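Local coordinates for putative p22 protein (Leishmania major, PDB 1YQF) that is of unknown function but belongs to the mitochondrial glycoprotein (MAM33) family and is a sequence homologue of human p32, at residues D109-E114 against V118-R123. Numbering follows the deposited sequence.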
loop_
_atom_site.group_PDB
_atom_site.type_symbol
_atom_site.label_atom_id
_atom_site.label_comp_id
_atom_site.label_asym_id
_atom_site.label_seq_id
_atom_site.Cartn_x
_atom_site.Cartn_y
_atom_site.Cartn_z
ATOM N N ASP A 109 -16.121 5.028 5.625
ATOM C CA ASP A 109 -15.048 4.443 6.421
ATOM C C ASP A 109 -15.109 5.008 7.823
ATOM O O ASP A 109 -15.055 6.216 8.007
ATOM C CB ASP A 109 -13.684 4.770 5.819
ATOM C CG ASP A 109 -13.523 4.257 4.408
ATOM O OD1 ASP A 109 -14.539 3.903 3.768
ATOM O OD2 ASP A 109 -12.406 4.184 3.855
ATOM N N LEU A 110 -15.219 4.136 8.815
ATOM C CA LEU A 110 -15.215 4.570 10.202
ATOM C C LEU A 110 -14.233 3.756 11.018
ATOM O O LEU A 110 -13.895 2.631 10.668
ATOM C CB LEU A 110 -16.613 4.461 10.816
ATOM C CG LEU A 110 -17.765 5.085 10.028
ATOM C CD1 LEU A 110 -18.355 4.069 9.078
ATOM C CD2 LEU A 110 -18.840 5.621 10.955
ATOM N N SER A 111 -13.771 4.349 12.108
ATOM C CA SER A 111 -12.930 3.650 13.067
ATOM C C SER A 111 -13.657 3.598 14.405
ATOM O O SER A 111 -14.443 4.491 14.734
ATOM C CB SER A 111 -11.574 4.341 13.202
ATOM O OG SER A 111 -11.720 5.735 13.380
ATOM N N ILE A 112 -13.403 2.536 15.161
ATOM C CA ILE A 112 -14.014 2.342 16.468
ATOM C C ILE A 112 -12.940 2.602 17.513
ATOM O O ILE A 112 -11.947 1.877 17.589
ATOM C CB ILE A 112 -14.578 0.914 16.610
ATOM C CG1 ILE A 112 -15.541 0.599 15.460
ATOM C CG2 ILE A 112 -15.294 0.752 17.957
ATOM C CD1 ILE A 112 -15.913 -0.866 15.356
ATOM N N GLU A 113 -13.139 3.656 18.297
ATOM C CA GLU A 113 -12.183 4.061 19.319
ATOM C C GLU A 113 -12.922 4.514 20.574
ATOM O O GLU A 113 -13.714 5.455 20.524
ATOM C CB GLU A 113 -11.256 5.171 18.800
ATOM C CG GLU A 113 -11.892 6.172 17.844
ATOM C CD GLU A 113 -10.869 6.864 16.960
ATOM O OE1 GLU A 113 -10.311 6.202 16.055
ATOM O OE2 GLU A 113 -10.623 8.073 17.166
ATOM N N GLU A 114 -12.657 3.827 21.686
ATOM C CA GLU A 114 -13.298 4.099 22.975
ATOM C C GLU A 114 -14.810 3.875 22.918
ATOM O O GLU A 114 -15.589 4.616 23.531
ATOM C CB GLU A 114 -12.971 5.519 23.465
ATOM C CG GLU A 114 -11.492 5.892 23.401
ATOM C CD GLU A 114 -10.627 5.059 24.331
ATOM O OE1 GLU A 114 -10.477 3.841 24.083
ATOM O OE2 GLU A 114 -10.088 5.622 25.312
ATOM N N VAL A 118 -16.166 6.928 14.763
ATOM C CA VAL A 118 -15.584 8.113 14.148
ATOM C C VAL A 118 -15.585 7.943 12.632
ATOM O O VAL A 118 -15.129 6.934 12.105
ATOM C CB VAL A 118 -14.154 8.384 14.648
ATOM C CG1 VAL A 118 -13.587 9.645 14.000
ATOM C CG2 VAL A 118 -14.139 8.527 16.171
ATOM N N LEU A 119 -16.109 8.951 11.949
ATOM C CA LEU A 119 -16.252 8.947 10.502
ATOM C C LEU A 119 -15.007 9.530 9.855
ATOM O O LEU A 119 -14.602 10.646 10.171
ATOM C CB LEU A 119 -17.471 9.776 10.140
ATOM C CG LEU A 119 -17.968 9.816 8.705
ATOM C CD1 LEU A 119 -18.260 8.420 8.157
ATOM C CD2 LEU A 119 -19.208 10.692 8.691
ATOM N N ASN A 120 -14.404 8.774 8.944
ATOM C CA ASN A 120 -13.150 9.179 8.311
ATOM C C ASN A 120 -13.222 9.442 6.807
ATOM O O ASN A 120 -12.374 10.150 6.273
ATOM C CB ASN A 120 -12.069 8.137 8.605
ATOM C CG ASN A 120 -11.637 8.146 10.059
ATOM O OD1 ASN A 120 -11.395 9.205 10.642
ATOM N ND2 ASN A 120 -11.551 6.966 10.656
ATOM N N ASN A 121 -14.217 8.882 6.122
ATOM C CA ASN A 121 -14.360 9.109 4.684
ATOM C C ASN A 121 -15.726 8.692 4.165
ATOM O O ASN A 121 -16.294 7.716 4.633
ATOM C CB ASN A 121 -13.275 8.356 3.904
ATOM C CG ASN A 121 -13.087 8.898 2.496
ATOM O OD1 ASN A 121 -12.389 9.894 2.295
ATOM N ND2 ASN A 121 -13.728 8.257 1.518
ATOM N N ILE A 122 -16.236 9.442 3.193
ATOM C CA ILE A 122 -17.494 9.134 2.513
ATOM C C ILE A 122 -17.295 9.329 1.018
ATOM O O ILE A 122 -16.865 10.395 0.579
ATOM C CB ILE A 122 -18.621 10.070 2.972
ATOM C CG1 ILE A 122 -18.775 10.042 4.492
ATOM C CG2 ILE A 122 -19.941 9.682 2.287
ATOM C CD1 ILE A 122 -19.699 11.104 5.000
ATOM N N ARG A 123 -17.628 8.306 0.243
ATOM C CA ARG A 123 -17.469 8.345 -1.204
ATOM C C ARG A 123 -18.564 7.521 -1.872
ATOM O O ARG A 123 -19.208 6.713 -1.221
ATOM C CB ARG A 123 -16.098 7.786 -1.566
ATOM C CG ARG A 123 -15.953 6.308 -1.256
ATOM C CD ARG A 123 -14.577 5.783 -1.493
ATOM N NE ARG A 123 -14.230 5.871 -2.908
ATOM C CZ ARG A 123 -13.079 5.469 -3.428
ATOM N NH1 ARG A 123 -12.136 4.942 -2.658
ATOM N NH2 ARG A 123 -12.871 5.583 -4.729
HETATM O O HOH W 1 -15.169 6.036 2.074
#
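Two successive backbone amides converge on Asp109 O: Asn120 N binds it at 2.8 Å, nearly in line with the carbonyl, while Asn121 N makes a weak bond of 3.4 Å. Asp109 N donates to Asn121 O. With Asn120 and Asn121 both facing Asp109, this is a classic beta bulge. The extra residue shifts the register by one, so Leu110 and Leu119 form a non-hydrogen-bonded pair and Ser111 and Val118 a hydrogen-bonded one, each N-H donating to the other's carbonyl. The bulge turns Asn120 toward strand 105-113, where its ND2 donates to Ser111 OG at 3.0 Å, a bent bond with the hydroxyl 16° out of the amide plane. Ser111 OG, placed between its own N and carbonyl carbon (chi1 48°), donates to Glu113 OE1 from above the carboxylate plane. The hairpin of strands 105-113 and 116-125 lies at one edge of this p32-like chain's antiparallel sheet. On the Asp109-Asn121 face, a water donates to Asp109 OD1 and accepts from Asn121 ND2 at 2.7 Å; Gln107 and Thr147 respectively also bind them. On the other face, Leu119 CD1 lies 3.9 Å from Leu110 CG, and helix 156-168 packs on Leu119 through Leu159, Val162 and Met163.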